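Local coordinates for protein 3-dehydroquinate dehydratase (Clostridium difficile, PDB 4H3D) that catalyses the cis-dehydration of 3-dehydroquinate to 3-dehydroshikimate through an imine intermediate, the third step of the chorismate pathway, at residues 83-88 and 102-107; 96-101 and 125-130; 44-49 and 241-246. One frame throughout, in Å; residues are numbered along the deposited sequence.

Contact 1: 83-88 and 102-107. With SHL (5-hydroxy-6-methyl-4-oxo-4H-pyran-2-carboxylic acid), chain I.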
loop_
_atom_site.group_PDB
_atom_site.type_symbol
_atom_site.label_atom_id
_atom_site.label_comp_id
_atom_site.label_asym_id
_atom_site.label_seq_id
_atom_site.Cartn_x
_atom_site.Cartn_y
_atom_site.Cartn_z
ATOM N N PHE B 83 0.450 12.476 24.223
ATOM C CA PHE B 83 0.794 11.801 25.479
ATOM C C PHE B 83 -0.053 10.549 25.561
ATOM O O PHE B 83 -1.271 10.632 25.497
ATOM C CB PHE B 83 0.493 12.716 26.657
ATOM C CG PHE B 83 0.868 12.143 27.984
ATOM C CD1 PHE B 83 2.173 12.135 28.392
ATOM C CD2 PHE B 83 -0.098 11.637 28.839
ATOM C CE1 PHE B 83 2.540 11.610 29.644
ATOM C CE2 PHE B 83 0.261 11.124 30.093
ATOM C CZ PHE B 83 1.585 11.120 30.484
ATOM N N THR B 84 0.595 9.389 25.677
ATOM C CA THR B 84 -0.103 8.102 25.707
ATOM C C THR B 84 0.418 7.157 26.788
ATOM O O THR B 84 1.569 6.736 26.742
ATOM C CB THR B 84 0.043 7.319 24.345
ATOM O OG1 THR B 84 -0.476 8.107 23.255
ATOM C CG2 THR B 84 -0.730 5.958 24.403
ATOM N N PHE B 85 -0.431 6.820 27.759
ATOM C CA PHE B 85 -0.116 5.728 28.687
ATOM C C PHE B 85 -0.938 4.550 28.173
ATOM O O PHE B 85 -2.166 4.547 28.294
ATOM C CB PHE B 85 -0.489 6.009 30.153
ATOM C CG PHE B 85 -0.084 4.876 31.095
ATOM C CD1 PHE B 85 -0.827 3.715 31.171
ATOM C CD2 PHE B 85 1.071 4.966 31.843
ATOM C CE1 PHE B 85 -0.422 2.666 32.000
ATOM C CE2 PHE B 85 1.465 3.939 32.664
ATOM C CZ PHE B 85 0.723 2.794 32.740
ATOM N N ARG B 86 -0.262 3.594 27.529
ATOM C CA ARG B 86 -0.896 2.396 26.984
ATOM C C ARG B 86 -0.973 1.359 28.095
ATOM O O ARG B 86 0.044 0.977 28.661
ATOM C CB ARG B 86 -0.061 1.875 25.798
ATOM C CG ARG B 86 -0.644 0.677 25.079
ATOM C CD ARG B 86 -2.054 0.933 24.482
ATOM N NE ARG B 86 -2.054 1.913 23.395
ATOM C CZ ARG B 86 -2.734 3.061 23.380
ATOM N NH1 ARG B 86 -3.534 3.400 24.393
ATOM N NH2 ARG B 86 -2.651 3.853 22.316
ATOM N N SER B 87 -2.181 0.928 28.438
ATOM C CA SER B 87 -2.341 -0.018 29.534
ATOM C C SER B 87 -1.927 -1.435 29.122
ATOM O O SER B 87 -1.887 -1.785 27.928
ATOM C CB SER B 87 -3.790 -0.007 30.062
ATOM O OG SER B 87 -4.635 -0.768 29.222
ATOM N N VAL B 88 -1.608 -2.237 30.125
ATOM C CA VAL B 88 -1.173 -3.615 29.926
ATOM C C VAL B 88 -2.160 -4.419 29.100
ATOM O O VAL B 88 -1.760 -5.173 28.219
ATOM C CB VAL B 88 -0.927 -4.320 31.281
ATOM C CG1 VAL B 88 -0.715 -5.829 31.089
ATOM C CG2 VAL B 88 0.266 -3.678 32.008
ATOM N N THR B 102 -6.318 8.054 35.546
ATOM C CA THR B 102 -7.118 9.268 35.449
ATOM C C THR B 102 -6.313 10.489 35.896
ATOM O O THR B 102 -6.236 11.478 35.174
ATOM C CB THR B 102 -8.395 9.134 36.296
ATOM O OG1 THR B 102 -9.133 7.984 35.842
ATOM C CG2 THR B 102 -9.269 10.383 36.190
ATOM N N THR B 103 -5.691 10.393 37.061
ATOM C CA THR B 103 -4.871 11.480 37.612
ATOM C C THR B 103 -3.715 11.845 36.689
ATOM O O THR B 103 -3.477 13.025 36.424
ATOM C CB THR B 103 -4.296 11.102 39.002
ATOM O OG1 THR B 103 -5.371 10.831 39.897
ATOM C CG2 THR B 103 -3.444 12.246 39.571
ATOM N N LEU B 104 -2.986 10.842 36.213
ATOM C CA LEU B 104 -1.862 11.091 35.305
ATOM C C LEU B 104 -2.309 11.897 34.079
ATOM O O LEU B 104 -1.734 12.941 33.758
ATOM C CB LEU B 104 -1.247 9.773 34.857
ATOM C CG LEU B 104 -0.081 9.812 33.869
ATOM C CD1 LEU B 104 1.130 10.565 34.443
ATOM C CD2 LEU B 104 0.297 8.402 33.490
ATOM N N ASN B 105 -3.332 11.413 33.383
ATOM C CA ASN B 105 -3.798 12.116 32.199
ATOM C C ASN B 105 -4.332 13.524 32.471
ATOM O O ASN B 105 -4.126 14.435 31.672
ATOM C CB ASN B 105 -4.828 11.285 31.471
ATOM C CG ASN B 105 -4.198 10.203 30.643
ATOM O OD1 ASN B 105 -3.437 10.486 29.721
ATOM N ND2 ASN B 105 -4.516 8.948 30.957
ATOM N N LYS B 106 -5.029 13.695 33.583
ATOM C CA LYS B 106 -5.557 15.003 33.933
ATOM C C LYS B 106 -4.432 15.961 34.281
ATOM O O LYS B 106 -4.393 17.076 33.797
ATOM C CB LYS B 106 -6.549 14.881 35.088
ATOM C CG LYS B 106 -7.849 14.193 34.679
ATOM C CD LYS B 106 -8.862 14.154 35.821
ATOM C CE LYS B 106 -9.442 15.513 36.147
ATOM N NZ LYS B 106 -10.229 15.469 37.431
ATOM N N GLU B 107 -3.503 15.511 35.111
ATOM C CA GLU B 107 -2.402 16.360 35.528
ATOM C C GLU B 107 -1.531 16.769 34.366
ATOM O O GLU B 107 -1.075 17.916 34.303
ATOM C CB GLU B 107 -1.544 15.654 36.585
ATOM C CG GLU B 107 -2.166 15.641 37.947
ATOM C CD GLU B 107 -2.134 17.007 38.600
ATOM O OE1 GLU B 107 -1.117 17.733 38.442
ATOM O OE2 GLU B 107 -3.122 17.354 39.277
HETATM O OAD SHL I . 1.950 1.539 15.041
HETATM C CAH SHL I . 1.466 0.598 15.720
HETATM O OAA SHL I . 1.852 -0.587 15.553
HETATM C CAK SHL I . 0.451 0.909 16.706
HETATM O OAG SHL I . 0.042 2.278 16.849
HETATM C CAF SHL I . -0.794 2.630 17.929
HETATM C CAL SHL I . -1.066 3.941 18.138
HETATM C CAJ SHL I . -1.192 1.638 18.754
HETATM O OAC SHL I . -1.960 1.931 19.801
HETATM C CAI SHL I . -0.831 0.338 18.538
HETATM C CAE SHL I . -0.029 -0.025 17.529
HETATM O OAB SHL I . -1.274 -0.613 19.345
HETATM O O HOH W 1 -2.894 8.211 28.298
#
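The Phe83 ring meets helix 98-110 with its edge: Asn105 OD1 and Leu104 CG both lie near the ring plane, OD1 3.6 Å from CD2 and Leu104 CG 4.0 Å from CZ. The Asn105 amide stands almost upright to that ring, the two planes 82° apart. This is the strand-to-helix layer of a TIM barrel, where strand 81-84 is backed by the helix of its own beta-alpha-beta unit. With CG anti to the backbone N (chi1 -177°), Phe83 sends its ring outward between Leu104 and Asn105. Leu104 is shared: its CD2 branch turns to Phe85, 3.9 Å from CD2 of that ring, and its CG and CD1 meet Phe83. A water couples the chain just past the strand to the helix, accepting from Phe85 N at 2.9 Å and lying 2.7 Å from Asn105 OD1; both residues it joins are buried.

Arg86 belongs to the other side of the chain, the pocket inside the barrel. One face of its guanidinium carries Thr84 CG2, 3.4 Å above the plane and displaced toward the rim. Salt bridges to Asp118 and Glu120 hold the group and probably balance its charge. Its NH2 donates to OAC of the bound pyran acid at 3.2 Å, with a bent N-H...O angle of 141°.

Contact 2: 96-101 and 125-130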
loop_
_atom_site.group_PDB
_atom_site.type_symbol
_atom_site.label_atom_id
_atom_site.label_comp_id
_atom_site.label_asym_id
_atom_site.label_seq_id
_atom_site.Cartn_x
_atom_site.Cartn_y
_atom_site.Cartn_z
ATOM N N ILE B 96 -0.829 -0.001 36.408
ATOM C CA ILE B 96 -1.151 1.112 37.315
ATOM C C ILE B 96 -2.638 1.073 37.631
ATOM O O ILE B 96 -3.425 0.402 36.934
ATOM C CB ILE B 96 -0.788 2.519 36.750
ATOM C CG1 ILE B 96 -1.609 2.825 35.498
ATOM C CG2 ILE B 96 0.712 2.623 36.520
ATOM C CD1 ILE B 96 -1.413 4.256 34.943
ATOM N N SER B 97 -3.042 1.805 38.659
ATOM C CA SER B 97 -4.425 1.816 39.035
ATOM C C SER B 97 -5.250 2.682 38.102
ATOM O O SER B 97 -4.731 3.524 37.359
ATOM C CB SER B 97 -4.607 2.314 40.479
ATOM O OG SER B 97 -4.374 3.713 40.577
ATOM N N ARG B 98 -6.548 2.448 38.158
ATOM C CA ARG B 98 -7.541 3.188 37.411
ATOM C C ARG B 98 -7.520 4.657 37.850
ATOM O O ARG B 98 -7.565 5.574 37.024
ATOM C CB ARG B 98 -8.890 2.533 37.712
ATOM C CG ARG B 98 -10.117 3.214 37.221
ATOM C CD ARG B 98 -11.241 2.188 37.261
ATOM N NE ARG B 98 -10.848 1.054 36.435
ATOM C CZ ARG B 98 -11.117 0.963 35.139
ATOM N NH1 ARG B 98 -11.818 1.917 34.560
ATOM N NH2 ARG B 98 -10.701 -0.084 34.433
ATOM N N ASP B 99 -7.429 4.865 39.158
ATOM C CA ASP B 99 -7.366 6.204 39.720
ATOM C C ASP B 99 -6.102 6.930 39.266
ATOM O O ASP B 99 -6.162 8.115 38.946
ATOM C CB ASP B 99 -7.439 6.166 41.250
ATOM C CG ASP B 99 -8.846 5.876 41.763
ATOM O OD1 ASP B 99 -9.826 6.064 41.008
ATOM O OD2 ASP B 99 -8.968 5.471 42.922
ATOM N N TYR B 100 -4.964 6.231 39.226
ATOM C CA TYR B 100 -3.734 6.891 38.793
ATOM C C TYR B 100 -3.772 7.181 37.292
ATOM O O TYR B 100 -3.247 8.182 36.851
ATOM C CB TYR B 100 -2.462 6.114 39.157
ATOM C CG TYR B 100 -1.217 6.929 38.833
ATOM C CD1 TYR B 100 -0.952 8.119 39.514
ATOM C CD2 TYR B 100 -0.330 6.532 37.840
ATOM C CE1 TYR B 100 0.161 8.890 39.210
ATOM C CE2 TYR B 100 0.790 7.294 37.534
ATOM C CZ TYR B 100 1.028 8.475 38.232
ATOM O OH TYR B 100 2.138 9.232 37.938
ATOM N N TYR B 101 -4.407 6.309 36.515
ATOM C CA TYR B 101 -4.512 6.525 35.073
ATOM C C TYR B 101 -5.226 7.845 34.817
ATOM O O TYR B 101 -4.800 8.637 33.986
ATOM C CB TYR B 101 -5.268 5.369 34.422
ATOM C CG TYR B 101 -5.493 5.484 32.940
ATOM C CD1 TYR B 101 -4.560 5.012 32.032
ATOM C CD2 TYR B 101 -6.676 6.022 32.441
ATOM C CE1 TYR B 101 -4.789 5.103 30.651
ATOM C CE2 TYR B 101 -6.912 6.113 31.086
ATOM C CZ TYR B 101 -5.962 5.653 30.192
ATOM O OH TYR B 101 -6.213 5.742 28.841
ATOM N N ASP B 125 -16.966 4.643 30.540
ATOM C CA ASP B 125 -17.536 5.988 30.455
ATOM C C ASP B 125 -17.159 6.939 31.593
ATOM O O ASP B 125 -16.956 8.137 31.354
ATOM C CB ASP B 125 -19.065 5.919 30.372
ATOM C CG ASP B 125 -19.563 5.231 29.105
ATOM O OD1 ASP B 125 -18.812 5.165 28.106
ATOM O OD2 ASP B 125 -20.730 4.749 29.115
ATOM N N GLU B 126 -17.066 6.417 32.814
ATOM C CA GLU B 126 -16.750 7.261 33.971
ATOM C C GLU B 126 -15.376 7.896 33.813
ATOM O O GLU B 126 -15.228 9.108 33.936
ATOM C CB GLU B 126 -16.836 6.472 35.290
ATOM C CG GLU B 126 -16.629 7.328 36.543
ATOM C CD GLU B 126 -16.960 6.597 37.841
ATOM O OE1 GLU B 126 -16.973 5.349 37.855
ATOM O OE2 GLU B 126 -17.208 7.280 38.851
ATOM N N VAL B 127 -14.379 7.069 33.527
ATOM C CA VAL B 127 -13.010 7.542 33.357
ATOM C C VAL B 127 -12.916 8.459 32.139
ATOM O O VAL B 127 -12.400 9.583 32.229
ATOM C CB VAL B 127 -12.025 6.370 33.176
ATOM C CG1 VAL B 127 -10.696 6.854 32.611
ATOM C CG2 VAL B 127 -11.854 5.637 34.492
ATOM N N ILE B 128 -13.442 7.985 31.018
ATOM C CA ILE B 128 -13.425 8.737 29.758
ATOM C C ILE B 128 -14.098 10.096 29.880
ATOM O O ILE B 128 -13.533 11.098 29.461
ATOM C CB ILE B 128 -14.080 7.958 28.632
ATOM C CG1 ILE B 128 -13.248 6.709 28.293
ATOM C CG2 ILE B 128 -14.192 8.826 27.396
ATOM C CD1 ILE B 128 -13.982 5.718 27.430
ATOM N N ASP B 129 -15.295 10.133 30.452
ATOM C CA ASP B 129 -16.001 11.415 30.628
ATOM C C ASP B 129 -15.158 12.400 31.416
ATOM O O ASP B 129 -15.036 13.577 31.030
ATOM C CB ASP B 129 -17.367 11.233 31.311
ATOM C CG ASP B 129 -18.452 10.735 30.346
ATOM O OD1 ASP B 129 -18.189 10.630 29.130
ATOM O OD2 ASP B 129 -19.576 10.453 30.817
ATOM N N GLU B 130 -14.550 11.928 32.487
ATOM C CA GLU B 130 -13.736 12.808 33.316
ATOM C C GLU B 130 -12.500 13.324 32.579
ATOM O O GLU B 130 -12.233 14.535 32.576
ATOM C CB GLU B 130 -13.327 12.130 34.634
ATOM C CG GLU B 130 -12.602 13.092 35.581
ATOM C CD GLU B 130 -12.258 12.496 36.940
ATOM O OE1 GLU B 130 -12.657 11.353 37.241
ATOM O OE2 GLU B 130 -11.586 13.201 37.723
#
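Val127 sets its two methyl groups against two residues of helix 98-110, CG1 against the edge of the Tyr101 ring and CG2 against the Arg98 side chain. The aromatic side is evenly seated: CG1 is 4.1 Å from CD2 of Tyr101, lies near the ring plane, and is equally far from CE2, so it faces the bond between those two carbons. The isopropyl group and the tyrosine side chain run roughly at right angles. The fork follows from the valine torsion, chi1 164°, which puts CG1 beside its own carbonyl carbon and CG2 beside its backbone N.

On the second branch, Val127 CG2 is 4.0 Å from the methylene CG of Arg98. The chain of Arg98 is extended through chi2 and then bends at chi3 (-58°), which brings its NH1 end back to the same methyl, obliquely, although this residue was modelled in two conformers and the approach is less certain. In the modelled state the polar partner of NH1 is Met123 O, in the loop leading into helix 125-137.

The start of helix 98-110 is fixed by its N-cap. Ser97 OG accepts from Tyr100 N at 2.9 Å and 154°, and Ser97 O receives the first full helical bond, from Tyr101 N. Arg98 CA and Val127 CA, the nearest such pair, are 8.1 Å apart, and 129 Å² is buried over three touching residues.

In the barrel, these are two consecutive outer helices, joined through strand 116-120. Tyr101 reaches inward between them: its OH is hydrogen-bonded to Glu120 N at the end of that strand, while Thr102 extends the packing of helix 98-110 on Val127 one residue further.

Contact 3: 44-49 and 241-246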
loop_
_atom_site.group_PDB
_atom_site.type_symbol
_atom_site.label_atom_id
_atom_site.label_comp_id
_atom_site.label_asym_id
_atom_site.label_seq_id
_atom_site.Cartn_x
_atom_site.Cartn_y
_atom_site.Cartn_z
ATOM N N ALA B 44 13.366 16.007 11.714
ATOM C CA ALA B 44 13.084 15.060 10.641
ATOM C C ALA B 44 11.704 15.397 10.073
ATOM O O ALA B 44 10.968 16.193 10.657
ATOM C CB ALA B 44 13.122 13.646 11.171
ATOM N N CYS B 45 11.359 14.793 8.945
ATOM C CA CYS B 45 10.058 15.027 8.348
ATOM C C CYS B 45 9.066 14.100 8.978
ATOM O O CYS B 45 8.882 12.962 8.544
ATOM C CB CYS B 45 10.079 14.817 6.846
ATOM S SG CYS B 45 11.174 15.920 5.991
ATOM N N LEU B 46 8.474 14.577 10.052
ATOM C CA LEU B 46 7.427 13.858 10.744
ATOM C C LEU B 46 6.481 14.958 11.210
ATOM O O LEU B 46 6.848 16.136 11.207
ATOM C CB LEU B 46 7.986 13.044 11.904
ATOM C CG LEU B 46 8.714 13.783 13.022
ATOM C CD1 LEU B 46 7.723 14.602 13.853
ATOM C CD2 LEU B 46 9.454 12.783 13.907
ATOM N N ASP B 47 5.280 14.588 11.610
ATOM C CA ASP B 47 4.289 15.562 11.959
ATOM C C ASP B 47 4.012 15.641 13.447
ATOM O O ASP B 47 3.840 16.714 13.982
ATOM C CB ASP B 47 3.005 15.244 11.193
ATOM C CG ASP B 47 3.199 15.307 9.697
ATOM O OD1 ASP B 47 3.542 16.393 9.202
ATOM O OD2 ASP B 47 3.019 14.269 9.007
ATOM N N ILE B 48 3.984 14.498 14.105
ATOM C CA ILE B 48 3.618 14.419 15.508
ATOM C C ILE B 48 4.534 13.441 16.212
ATOM O O ILE B 48 4.941 12.426 15.631
ATOM C CB ILE B 48 2.162 13.881 15.649
ATOM C CG1 ILE B 48 1.171 14.806 14.930
ATOM C CG2 ILE B 48 1.766 13.685 17.128
ATOM C CD1 ILE B 48 -0.249 14.256 14.869
ATOM N N ILE B 49 4.861 13.754 17.455
ATOM C CA ILE B 49 5.654 12.886 18.292
ATOM C C ILE B 49 4.743 12.364 19.412
ATOM O O ILE B 49 3.989 13.128 19.994
ATOM C CB ILE B 49 6.856 13.617 18.897
ATOM C CG1 ILE B 49 7.874 13.937 17.798
ATOM C CG2 ILE B 49 7.502 12.762 19.980
ATOM C CD1 ILE B 49 9.085 14.783 18.262
ATOM N N ILE B 241 7.207 0.234 9.950
ATOM C CA ILE B 241 7.894 0.898 8.848
ATOM C C ILE B 241 8.600 2.114 9.453
ATOM O O ILE B 241 7.987 2.859 10.211
ATOM C CB ILE B 241 6.885 1.281 7.713
ATOM C CG1 ILE B 241 7.564 2.073 6.597
ATOM C CG2 ILE B 241 5.737 2.089 8.254
ATOM C CD1 ILE B 241 6.648 2.318 5.410
ATOM N N SER B 242 9.892 2.292 9.164
ATOM C CA SER B 242 10.626 3.443 9.720
ATOM C C SER B 242 9.969 4.694 9.148
ATOM O O SER B 242 9.513 4.694 7.986
ATOM C CB SER B 242 12.100 3.392 9.358
ATOM O OG SER B 242 12.292 3.718 8.000
ATOM N N PHE B 243 9.932 5.754 9.939
ATOM C CA PHE B 243 9.185 6.954 9.560
ATOM C C PHE B 243 9.682 7.649 8.294
ATOM O O PHE B 243 8.882 8.255 7.573
ATOM C CB PHE B 243 9.059 7.933 10.749
ATOM C CG PHE B 243 10.302 8.722 11.043
ATOM C CD1 PHE B 243 10.515 9.946 10.429
ATOM C CD2 PHE B 243 11.235 8.266 11.961
ATOM C CE1 PHE B 243 11.654 10.686 10.704
ATOM C CE2 PHE B 243 12.371 9.002 12.237
ATOM C CZ PHE B 243 12.580 10.209 11.610
ATOM N N LYS B 244 10.979 7.547 8.011
ATOM C CA LYS B 244 11.551 8.154 6.796
ATOM C C LYS B 244 10.977 7.464 5.563
ATOM O O LYS B 244 10.543 8.113 4.601
ATOM C CB LYS B 244 13.076 8.031 6.777
ATOM C CG LYS B 244 13.784 8.783 7.889
ATOM C CD LYS B 244 15.296 8.548 7.858
ATOM C CE LYS B 244 15.967 9.137 9.082
ATOM N NZ LYS B 244 17.463 9.013 9.032
ATOM N N GLU B 245 10.972 6.141 5.600
ATOM C CA GLU B 245 10.465 5.360 4.489
ATOM C C GLU B 245 8.950 5.525 4.362
ATOM O O GLU B 245 8.406 5.536 3.256
ATOM C CB GLU B 245 10.893 3.901 4.641
ATOM C CG GLU B 245 12.423 3.751 4.578
ATOM C CD GLU B 245 12.910 2.315 4.657
ATOM O OE1 GLU B 245 12.133 1.436 5.082
ATOM O OE2 GLU B 245 14.086 2.070 4.298
ATOM N N LEU B 246 8.271 5.697 5.492
ATOM C CA LEU B 246 6.834 5.903 5.482
ATOM C C LEU B 246 6.536 7.262 4.837
ATOM O O LEU B 246 5.595 7.397 4.034
ATOM C CB LEU B 246 6.283 5.824 6.912
ATOM C CG LEU B 246 4.774 5.912 7.118
ATOM C CD1 LEU B 246 4.091 4.873 6.276
ATOM C CD2 LEU B 246 4.402 5.745 8.638
#
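A 3.0 Å bond from Leu246 N to Ser242 O closes the first turn of helix 243-256, the turn from which Phe243 reaches Ala44, Cys45 and Leu46. Ser242 is the N-cap residue. The polar atom that Phe243 meets is Cys45 O, which lies at the ring edge, 3.9 Å from CD1. Beside it on the same rim is Ala44 CB, only 3.3 Å from CE1 and 3.5 Å from CZ, short distances for carbons that mark the tightest point of the packing.

Cys45 is the centre of an inverse gamma turn, with a weak bond from Leu46 N back to Ala44 O. The turn belongs to the loop between helix 31-41 and strand 48-52 of the TIM barrel, and here that loop is met by the last helix of the fold. Phe243 also touches Val24 of strand 21-26 and Leu41 of helix 31-41, so its ring also borders those two elements.

Its faces are occupied too. Leu46 CD2 lies over one face, and Lys244 CG is 4.0 Å above the opposite one, toward the rim. The Phe243 torsion (chi1 77°), with CG between backbone N and carbonyl carbon, turns the ring toward residues 44-46. On the flank away from the loop, Ile241 and Glu245 pack on Leu252 of the second subunit.

Overall arrangement
Contacts 1 and 2 adjoin, with centres 8 Å apart, and both use helix 98-110. Contact 1 backs that helix onto its strand; contact 2 sets it against the next helix. A Lys106-Glu130 salt bridge and packing of Phe85 on Ile96 tie the two together. Contact 3 is about 24 Å from contact 1, centre to centre, across the chain's centre, yet strands 48-52 and 81-84 are neighbours in the barrel sheet. Contact 1 is fully buried and combines aromatic packing with a water bridge and a pocket arginine. Contact 2 grades from buried Tyr101 to exposed Arg98, while partly buried contact 3 rests on one phenylalanine near the subunit interface.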